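Local atomic coordinates of epimerase (Methylomonas sp. DH-1, PDB entry 7CJ6), a protein that catalyses the manganese-dependent epimerization of ketoses at C3, acting most strongly on L-ribulose and also interconverting D-allulose and D-fructose. Residues Leu184-Met189 and Val225-Phe230; Ser215-Leu220 and Thr244-Ser249. All blocks are in the same frame, centred on the assembly; numbering follows the deposited sequence.

Contact 1: Leu184-Met189 and Val225-Phe230; sequences LDTYHM and VDFASF. With MN (manganese (II) ion), chain C; PSJ (D-psicose), chain D.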
ATOM      1  N   LEU A 184       6.993 -13.493   6.271  1.00 16.35           N
ATOM      2  CA  LEU A 184       5.666 -12.821   6.212  1.00 16.06           C
ATOM      3  C   LEU A 184       5.666 -11.610   7.147  1.00 15.95           C
ATOM      4  O   LEU A 184       6.348 -11.654   8.191  1.00 15.67           O
ATOM      5  CB  LEU A 184       4.556 -13.801   6.593  1.00 16.50           C
ATOM      6  CG  LEU A 184       4.177 -14.837   5.536  1.00 16.45           C
ATOM      7  CD1 LEU A 184       3.067 -15.745   6.052  1.00 15.85           C
ATOM      8  CD2 LEU A 184       3.749 -14.169   4.241  1.00 17.41           C
ATOM      9  N   ASP A 185       4.886 -10.593   6.785  1.00 14.46           N
ATOM     10  CA  ASP A 185       4.783  -9.301   7.502  1.00 14.50           C
ATOM     11  C   ASP A 185       3.300  -8.922   7.546  1.00 14.49           C
ATOM     12  O   ASP A 185       2.675  -8.833   6.471  1.00 13.30           O
ATOM     13  CB  ASP A 185       5.658  -8.255   6.804  1.00 15.09           C
ATOM     14  CG  ASP A 185       5.627  -6.892   7.465  1.00 17.04           C
ATOM     15  OD1 ASP A 185       4.608  -6.592   8.097  1.00 17.90           O
ATOM     16  OD2 ASP A 185       6.619  -6.132   7.310  1.00 19.84           O
ATOM     17  N   THR A 186       2.736  -8.758   8.741  1.00 15.83           N
ATOM     18  CA  THR A 186       1.274  -8.557   8.924  1.00 17.04           C
ATOM     19  C   THR A 186       0.842  -7.269   8.217  1.00 15.62           C
ATOM     20  O   THR A 186      -0.277  -7.235   7.678  1.00 15.72           O
ATOM     21  CB  THR A 186       0.882  -8.572  10.405  1.00 17.36           C
ATOM     22  OG1 THR A 186       1.564  -7.514  11.081  1.00 17.06           O
ATOM     23  CG2 THR A 186       1.195  -9.902  11.055  1.00 16.89           C
ATOM     24  N   TYR A 187       1.691  -6.246   8.218  1.00 16.19           N
ATOM     25  CA  TYR A 187       1.420  -4.970   7.508  1.00 16.49           C
ATOM     26  C   TYR A 187       1.123  -5.269   6.035  1.00 15.34           C
ATOM     27  O   TYR A 187       0.077  -4.829   5.526  1.00 15.72           O
ATOM     28  CB  TYR A 187       2.591  -4.000   7.661  1.00 18.02           C
ATOM     29  CG  TYR A 187       2.539  -2.836   6.707  1.00 18.07           C
ATOM     30  CD1 TYR A 187       1.610  -1.822   6.865  1.00 18.64           C
ATOM     31  CD2 TYR A 187       3.408  -2.755   5.633  1.00 18.51           C
ATOM     32  CE1 TYR A 187       1.551  -0.753   5.985  1.00 19.07           C
ATOM     33  CE2 TYR A 187       3.371  -1.686   4.752  1.00 18.88           C
ATOM     34  CZ  TYR A 187       2.437  -0.682   4.928  1.00 19.40           C
ATOM     35  OH  TYR A 187       2.386   0.374   4.058  1.00 21.23           O
ATOM     36  N   HIS A 188       2.032  -5.979   5.362  1.00 15.53           N
ATOM     37  CA  HIS A 188       1.943  -6.308   3.912  1.00 16.69           C
ATOM     38  C   HIS A 188       0.803  -7.301   3.674  1.00 16.52           C
ATOM     39  O   HIS A 188       0.112  -7.188   2.645  1.00 16.90           O
ATOM     40  CB  HIS A 188       3.285  -6.846   3.406  1.00 16.88           C
ATOM     41  CG  HIS A 188       4.383  -5.842   3.493  1.00 17.09           C
ATOM     42  ND1 HIS A 188       4.404  -4.710   2.705  1.00 16.50           N
ATOM     43  CD2 HIS A 188       5.483  -5.787   4.275  1.00 17.54           C
ATOM     44  CE1 HIS A 188       5.476  -3.998   2.995  1.00 17.32           C
ATOM     45  NE2 HIS A 188       6.160  -4.638   3.952  1.00 17.16           N
ATOM     46  N   MET A 189       0.617  -8.239   4.604  1.00 16.22           N
ATOM     47  CA  MET A 189      -0.441  -9.278   4.518  1.00 15.98           C
ATOM     48  C   MET A 189      -1.807  -8.588   4.542  1.00 15.21           C
ATOM     49  O   MET A 189      -2.700  -9.009   3.782  1.00 16.66           O
ATOM     50  CB  MET A 189      -0.337 -10.260   5.685  1.00 16.20           C
ATOM     51  CG  MET A 189       0.884 -11.160   5.613  1.00 16.19           C
ATOM     52  SD  MET A 189       0.957 -12.245   7.056  1.00 17.61           S
ATOM     53  CE  MET A 189      -0.284 -13.460   6.621  1.00 16.78           C
ATOM     54  N   VAL A 225      -5.254  -4.532  11.293  1.00 16.64           N
ATOM     55  CA  VAL A 225      -4.663  -5.891  11.127  1.00 16.47           C
ATOM     56  C   VAL A 225      -5.419  -6.831  12.065  1.00 16.57           C
ATOM     57  O   VAL A 225      -5.549  -6.491  13.256  1.00 17.21           O
ATOM     58  CB  VAL A 225      -3.150  -5.967  11.399  1.00 16.80           C
ATOM     59  CG1 VAL A 225      -2.713  -7.410  11.603  1.00 16.81           C
ATOM     60  CG2 VAL A 225      -2.336  -5.321  10.292  1.00 17.75           C
ATOM     61  N   ASP A 226      -5.902  -7.948  11.528  1.00 16.33           N
ATOM     62  CA  ASP A 226      -6.543  -9.032  12.315  1.00 16.89           C
ATOM     63  C   ASP A 226      -5.432  -9.884  12.943  1.00 15.68           C
ATOM     64  O   ASP A 226      -5.047 -10.921  12.350  1.00 15.81           O
ATOM     65  CB  ASP A 226      -7.516  -9.828  11.445  1.00 19.09           C
ATOM     66  CG  ASP A 226      -8.387 -10.774  12.247  1.00 19.75           C
ATOM     67  OD1 ASP A 226      -8.032 -11.041  13.404  1.00 22.18           O
ATOM     68  OD2 ASP A 226      -9.411 -11.224  11.709  1.00 24.02           O
ATOM     69  N   PHE A 227      -4.914  -9.451  14.094  1.00 15.13           N
ATOM     70  CA  PHE A 227      -3.810 -10.149  14.799  1.00 15.79           C
ATOM     71  C   PHE A 227      -4.349 -11.433  15.432  1.00 16.75           C
ATOM     72  O   PHE A 227      -3.578 -12.401  15.545  1.00 21.18           O
ATOM     73  CB  PHE A 227      -3.149  -9.250  15.842  1.00 15.12           C
ATOM     74  CG  PHE A 227      -2.238  -8.212  15.239  1.00 14.51           C
ATOM     75  CD1 PHE A 227      -1.112  -8.592  14.526  1.00 14.22           C
ATOM     76  CD2 PHE A 227      -2.507  -6.865  15.385  1.00 15.12           C
ATOM     77  CE1 PHE A 227      -0.274  -7.639  13.966  1.00 14.21           C
ATOM     78  CE2 PHE A 227      -1.673  -5.915  14.818  1.00 15.79           C
ATOM     79  CZ  PHE A 227      -0.551  -6.307  14.124  1.00 16.05           C
ATOM     80  N   ALA A 228      -5.625 -11.451  15.818  1.00 18.34           N
ATOM     81  CA  ALA A 228      -6.279 -12.664  16.365  1.00 18.42           C
ATOM     82  C   ALA A 228      -6.148 -13.792  15.339  1.00 19.08           C
ATOM     83  O   ALA A 228      -5.676 -14.890  15.708  1.00 19.21           O
ATOM     84  CB  ALA A 228      -7.720 -12.388  16.713  1.00 20.44           C
ATOM     85  N   SER A 229      -6.522 -13.514  14.088  1.00 20.08           N
ATOM     86  CA  SER A 229      -6.451 -14.471  12.954  1.00 20.04           C
ATOM     87  C   SER A 229      -4.998 -14.909  12.742  1.00 20.40           C
ATOM     88  O   SER A 229      -4.736 -16.130  12.736  1.00 20.86           O
ATOM     89  CB  SER A 229      -7.023 -13.868  11.702  1.00 19.42           C
ATOM     90  OG  SER A 229      -7.219 -14.869  10.718  1.00 19.71           O
ATOM     91  N   PHE A 230      -4.088 -13.945  12.590  1.00 19.90           N
ATOM     92  CA  PHE A 230      -2.666 -14.184  12.237  1.00 17.88           C
ATOM     93  C   PHE A 230      -1.981 -15.065  13.286  1.00 17.23           C
ATOM     94  O   PHE A 230      -1.233 -15.980  12.903  1.00 17.23           O
ATOM     95  CB  PHE A 230      -1.887 -12.874  12.093  1.00 16.78           C
ATOM     96  CG  PHE A 230      -0.437 -13.113  11.765  1.00 16.22           C
ATOM     97  CD1 PHE A 230      -0.072 -13.616  10.526  1.00 16.59           C
ATOM     98  CD2 PHE A 230       0.555 -12.897  12.705  1.00 16.89           C
ATOM     99  CE1 PHE A 230       1.256 -13.871  10.227  1.00 14.90           C
ATOM    100  CE2 PHE A 230       1.886 -13.140  12.398  1.00 16.36           C
ATOM    101  CZ  PHE A 230       2.231 -13.640  11.165  1.00 14.70           C
TER
HETATM  102 MN    MN C 301       8.689  -6.000   7.290  1.00 24.08          MN
HETATM  103  C1  PSJ D 302       9.585  -2.930   4.364  1.00 23.05           C
HETATM  104  O1  PSJ D 302       8.240  -2.494   4.147  1.00 22.68           O
HETATM  105  C2  PSJ D 302       9.556  -4.109   5.296  1.00 22.81           C
HETATM  106  O2  PSJ D 302       8.493  -4.475   5.709  1.00 21.22           O
HETATM  107  C3  PSJ D 302      10.827  -4.817   5.656  1.00 26.55           C
HETATM  108  O3  PSJ D 302      10.888  -5.103   7.051  1.00 24.66           O
HETATM  109  C4  PSJ D 302      11.967  -3.915   5.225  1.00 29.41           C
HETATM  110  O4  PSJ D 302      11.994  -3.969   3.803  1.00 36.45           O
HETATM  111  C5  PSJ D 302      13.332  -4.312   5.770  1.00 35.18           C
HETATM  112  O5  PSJ D 302      13.194  -5.429   6.658  1.00 39.75           O
HETATM  113  C6  PSJ D 302      13.980  -3.131   6.494  1.00 35.85           C
HETATM  114  O6  PSJ D 302      15.348  -3.423   6.824  1.00 34.68           O

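Contact 2: Ser215-Leu220 and Thr244-Ser249; sequences SHRGYL and TFESFS. With MN (manganese (II) ion), chain C; PSJ (D-psicose), chain D.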
ATOM      1  N   SER A 215      -1.566  -2.010  10.556  1.00 15.88           N
ATOM      2  CA  SER A 215      -1.982  -1.650   9.174  1.00 15.70           C
ATOM      3  C   SER A 215      -1.319  -0.333   8.745  1.00 15.85           C
ATOM      4  O   SER A 215      -0.956  -0.203   7.550  1.00 15.90           O
ATOM      5  CB  SER A 215      -3.481  -1.573   9.076  1.00 16.34           C
ATOM      6  OG  SER A 215      -4.021  -0.823  10.155  1.00 15.25           O
ATOM      7  N   HIS A 216      -1.163   0.613   9.675  1.00 17.23           N
ATOM      8  CA  HIS A 216      -0.559   1.950   9.406  1.00 17.30           C
ATOM      9  C   HIS A 216       0.880   2.010   9.933  1.00 17.12           C
ATOM     10  O   HIS A 216       1.498   3.098   9.826  1.00 18.03           O
ATOM     11  CB  HIS A 216      -1.435   3.063  10.000  1.00 18.17           C
ATOM     12  CG  HIS A 216      -1.844   2.821  11.414  1.00 18.47           C
ATOM     13  ND1 HIS A 216      -0.964   2.349  12.369  1.00 19.11           N
ATOM     14  CD2 HIS A 216      -3.021   3.019  12.045  1.00 18.49           C
ATOM     15  CE1 HIS A 216      -1.591   2.241  13.525  1.00 18.86           C
ATOM     16  NE2 HIS A 216      -2.853   2.656  13.354  1.00 18.89           N
ATOM     17  N   ARG A 217       1.377   0.894  10.480  1.00 17.47           N
ATOM     18  CA  ARG A 217       2.767   0.702  10.986  1.00 18.00           C
ATOM     19  C   ARG A 217       2.974   1.495  12.283  1.00 18.39           C
ATOM     20  O   ARG A 217       4.142   1.696  12.672  1.00 20.45           O
ATOM     21  CB  ARG A 217       3.794   1.113   9.924  1.00 18.79           C
ATOM     22  CG  ARG A 217       3.446   0.631   8.521  1.00 20.18           C
ATOM     23  CD  ARG A 217       4.642   0.507   7.598  1.00 21.12           C
ATOM     24  NE  ARG A 217       5.290  -0.791   7.727  1.00 21.17           N
ATOM     25  CZ  ARG A 217       6.123  -1.313   6.838  1.00 21.27           C
ATOM     26  NH1 ARG A 217       6.435  -0.651   5.737  1.00 23.78           N
ATOM     27  NH2 ARG A 217       6.646  -2.503   7.051  1.00 20.99           N
ATOM     28  N   GLY A 218       1.886   1.907  12.935  1.00 19.21           N
ATOM     29  CA  GLY A 218       1.922   2.590  14.245  1.00 19.70           C
ATOM     30  C   GLY A 218       1.806   1.608  15.404  1.00 18.65           C
ATOM     31  O   GLY A 218       2.320   0.483  15.276  1.00 19.42           O
ATOM     32  N   TYR A 219       1.188   2.039  16.511  1.00 18.89           N
ATOM     33  CA  TYR A 219       0.966   1.222  17.735  1.00 19.20           C
ATOM     34  C   TYR A 219       0.152  -0.020  17.352  1.00 20.67           C
ATOM     35  O   TYR A 219      -0.892   0.107  16.656  1.00 20.30           O
ATOM     36  CB  TYR A 219       0.273   2.035  18.838  1.00 19.85           C
ATOM     37  CG  TYR A 219       1.181   2.862  19.719  1.00 19.64           C
ATOM     38  CD1 TYR A 219       1.627   4.114  19.324  1.00 20.45           C
ATOM     39  CD2 TYR A 219       1.578   2.406  20.968  1.00 20.54           C
ATOM     40  CE1 TYR A 219       2.455   4.876  20.131  1.00 20.72           C
ATOM     41  CE2 TYR A 219       2.404   3.157  21.789  1.00 20.45           C
ATOM     42  CZ  TYR A 219       2.847   4.400  21.371  1.00 20.63           C
ATOM     43  OH  TYR A 219       3.668   5.145  22.177  1.00 21.46           O
ATOM     44  N   LEU A 220       0.622  -1.195  17.778  1.00 20.07           N
ATOM     45  CA  LEU A 220      -0.102  -2.482  17.620  1.00 19.76           C
ATOM     46  C   LEU A 220      -1.476  -2.349  18.288  1.00 19.21           C
ATOM     47  O   LEU A 220      -1.528  -1.924  19.455  1.00 16.32           O
ATOM     48  CB  LEU A 220       0.720  -3.618  18.240  1.00 19.83           C
ATOM     49  CG  LEU A 220       2.060  -3.921  17.567  1.00 20.20           C
ATOM     50  CD1 LEU A 220       2.645  -5.226  18.084  1.00 20.08           C
ATOM     51  CD2 LEU A 220       1.926  -3.971  16.052  1.00 20.52           C
ATOM     52  N   THR A 244       9.908 -10.102  14.799  1.00 16.97           N
ATOM     53  CA  THR A 244      10.345  -8.714  15.101  1.00 17.83           C
ATOM     54  C   THR A 244       9.159  -7.760  14.949  1.00 17.07           C
ATOM     55  O   THR A 244       8.370  -7.884  13.983  1.00 16.63           O
ATOM     56  CB  THR A 244      11.621  -8.304  14.350  1.00 20.27           C
ATOM     57  OG1 THR A 244      11.453  -6.998  13.803  1.00 23.18           O
ATOM     58  CG2 THR A 244      12.031  -9.260  13.258  1.00 17.29           C
ATOM     59  N   PHE A 245       9.020  -6.878  15.939  1.00 17.90           N
ATOM     60  CA  PHE A 245       8.137  -5.691  15.891  1.00 16.46           C
ATOM     61  C   PHE A 245       8.755  -4.665  14.938  1.00 16.93           C
ATOM     62  O   PHE A 245       9.939  -4.307  15.082  1.00 18.38           O
ATOM     63  CB  PHE A 245       7.958  -5.080  17.274  1.00 16.89           C
ATOM     64  CG  PHE A 245       7.258  -3.749  17.244  1.00 15.78           C
ATOM     65  CD1 PHE A 245       6.042  -3.609  16.591  1.00 15.44           C
ATOM     66  CD2 PHE A 245       7.813  -2.641  17.861  1.00 17.04           C
ATOM     67  CE1 PHE A 245       5.387  -2.388  16.571  1.00 16.54           C
ATOM     68  CE2 PHE A 245       7.161  -1.419  17.832  1.00 17.22           C
ATOM     69  CZ  PHE A 245       5.953  -1.292  17.185  1.00 17.18           C
ATOM     70  N   GLU A 246       7.946  -4.195  14.001  1.00 17.17           N
ATOM     71  CA  GLU A 246       8.358  -3.239  12.950  1.00 18.65           C
ATOM     72  C   GLU A 246       7.369  -2.073  12.942  1.00 20.20           C
ATOM     73  O   GLU A 246       6.146  -2.324  12.862  1.00 21.01           O
ATOM     74  CB  GLU A 246       8.419  -3.966  11.612  1.00 20.13           C
ATOM     75  CG  GLU A 246       8.903  -3.083  10.486  1.00 20.00           C
ATOM     76  CD  GLU A 246       9.324  -3.859   9.256  1.00 20.92           C
ATOM     77  OE1 GLU A 246      10.504  -3.788   8.900  1.00 25.43           O
ATOM     78  OE2 GLU A 246       8.469  -4.534   8.663  1.00 21.29           O
ATOM     79  N   SER A 247       7.887  -0.848  13.036  1.00 22.16           N
ATOM     80  CA  SER A 247       7.082   0.395  13.101  1.00 22.82           C
ATOM     81  C   SER A 247       7.899   1.563  12.544  1.00 24.07           C
ATOM     82  O   SER A 247       9.127   1.623  12.782  1.00 23.24           O
ATOM     83  CB  SER A 247       6.614   0.658  14.507  1.00 23.57           C
ATOM     84  OG  SER A 247       5.815   1.831  14.563  1.00 26.01           O
ATOM     85  N   PHE A 248       7.231   2.453  11.819  1.00 23.14           N
ATOM     86  CA  PHE A 248       7.858   3.632  11.173  1.00 24.10           C
ATOM     87  C   PHE A 248       7.012   4.868  11.465  1.00 25.16           C
ATOM     88  O   PHE A 248       5.792   4.858  11.191  1.00 25.21           O
ATOM     89  CB  PHE A 248       8.039   3.385   9.677  1.00 25.27           C
ATOM     90  CG  PHE A 248       8.854   2.158   9.366  1.00 27.15           C
ATOM     91  CD1 PHE A 248      10.239   2.212   9.347  1.00 28.39           C
ATOM     92  CD2 PHE A 248       8.238   0.940   9.127  1.00 27.61           C
ATOM     93  CE1 PHE A 248      10.989   1.078   9.074  1.00 28.08           C
ATOM     94  CE2 PHE A 248       8.989  -0.191   8.851  1.00 28.10           C
ATOM     95  CZ  PHE A 248      10.363  -0.121   8.827  1.00 29.17           C
ATOM     96  N   SER A 249       7.658   5.877  12.052  1.00 26.99           N
ATOM     97  CA  SER A 249       7.095   7.220  12.336  1.00 27.55           C
ATOM     98  C   SER A 249       8.071   8.268  11.802  1.00 28.99           C
ATOM     99  O   SER A 249       9.287   7.974  11.773  1.00 28.47           O
ATOM    100  CB  SER A 249       6.841   7.405  13.807  1.00 28.81           C
ATOM    101  OG  SER A 249       6.346   8.709  14.072  1.00 28.14           O
TER
HETATM  102 MN    MN C 301       8.689  -6.000   7.290  1.00 24.08          MN
HETATM  103  C1  PSJ D 302       9.585  -2.930   4.364  1.00 23.05           C
HETATM  104  O1  PSJ D 302       8.240  -2.494   4.147  1.00 22.68           O
HETATM  105  C2  PSJ D 302       9.556  -4.109   5.296  1.00 22.81           C
HETATM  106  O2  PSJ D 302       8.493  -4.475   5.709  1.00 21.22           O
HETATM  107  C3  PSJ D 302      10.827  -4.817   5.656  1.00 26.55           C
HETATM  108  O3  PSJ D 302      10.888  -5.103   7.051  1.00 24.66           O
HETATM  109  C4  PSJ D 302      11.967  -3.915   5.225  1.00 29.41           C
HETATM  110  O4  PSJ D 302      11.994  -3.969   3.803  1.00 36.45           O
HETATM  111  C5  PSJ D 302      13.332  -4.312   5.770  1.00 35.18           C
HETATM  112  O5  PSJ D 302      13.194  -5.429   6.658  1.00 39.75           O
HETATM  113  C6  PSJ D 302      13.980  -3.131   6.494  1.00 35.85           C
HETATM  114  O6  PSJ D 302      15.348  -3.423   6.824  1.00 34.68           O
HETATM  115  O   HOH W   1       3.800   4.583   9.245  1.00 21.06           O
HETATM  116  O   HOH W   2       5.698  -4.117   9.258  1.00 25.15           O
HETATM  117  O   HOH W   3       3.501  -1.266  13.443  1.00 20.96           O

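Contact 1: Leu184-Met189 and Val225-Phe230
The ring of F230 takes the methyl of T186 over one face: CG2 sits 3.5 Å from the centroid of the F230 ring and 13° off its normal, a CH-pi contact close to the ring centre. M189 SD approaches the same ring obliquely, on its CE1-CD1 side, 3.6 Å from F230 CE1, a Met-aromatic contact. The ring of F227 carries the CG1 methyl of its own neighbour V225 over one face, while T186 OG1 approaches it obliquely, 3.4 Å from F227 CE1. T186 thus meets both phenylalanines, each with a different branch: chi1 of 60° tucks OG1 in over the backbone, hydroxyl toward F227, and swings the methyl to F230. The buried hydroxyl is satisfied by a hydrogen bond with the backbone O of G213. V225 adds its CG1, 4.0 Å from T186 CB; no hydrogen bond joins the segments.

The other side of 184-189 faces the active site. D185 OD2 binds the manganese ion at 2.1 Å, while D185 OD1 caps the helix by accepting from Y187 N, so one carboxylate serves both metal and helix start. The H188 imidazole has Y187 CD2 over one face; at its edge the single N-H of NE2 is shared between D-psicose O2 (2.9 Å) and O1 (3.0 Å), the O2 branch being the straighter at 152°.

The contact joins the C-terminal end of barrel strand 180-185, and helix 186-192 that follows directly, to the first turn of helix 227-236, whose N-cap is D226. F230 also packs on V210 and I212 of strand 207-212 and on V200 of helix 198-203, and F227 meets F281 of helix 271-285 edge-to-face.

Contact 2: Ser215-Leu220 and Thr244-Ser249
R217 and S247 join the loop 215-220 to the end of strand 242-245 and the loop after it through one backbone oxygen: R217 O accepts from two donors, S247 OG at 2.5 Å and F248 N at 3.3 Å. Water 1 links H216 O to F248 O, and water 3 links G218 O to E246 O. Within 215-220, H216 ND1 accepts from G218 N near the imidazole plane.

Charged and ligand contacts gather at the R217 guanidinium. NH1 donates to D-psicose O1 (3.0 Å) and NH2 to O2 (3.0 Å). NH2 also lies 3.2 Å from E246 OE2, the oxygen bound to manganese at 2.0 Å, and water 2 bridges the same two atoms. The bend at chi3 (86°) turns the guanidinium in towards the sugar. F248 CE2 lies over one face of the guanidinium, 3.7 Å from R217 CZ, the planes 67° apart, so it is no parallel stack. A leucine in place of R217 would probably leave sugar O1 and O2 without these donors, E246 OE2 without the arginine beside it and the F248 ring without the flat group it covers.

Apolar packing is added by L220 CG, 3.8 Å from F245 CE1, the two side chains running antiparallel.

Loops after strands 207-212 and 242-245 here form part of the active site at the C-terminal end of a TIM barrel, where E246 probably acts as a proton donor or acceptor, as in related epimerases.

In the fold
Both contacts are buried and border the same manganese and sugar site. Contact 1 is largely apolar between its segments, and no hydrogen bond crosses it; it joins a strand end and helix to the outer helix 227-236, and its ligand-binding residues lie apart from that interface. Contact 2 sets a loop against a strand end and its following loop, rich in hydrogen bonds and waters, with a ligand-binding arginine in the interface itself. Their segments alternate along the chain, and they meet at the metal, where D185 and E246 are both ligands, together with E152, H211 and sugar O2 and O3. The Y187 ring also makes a cation-pi contact with R217, and both contacts touch R156 of the second subunit.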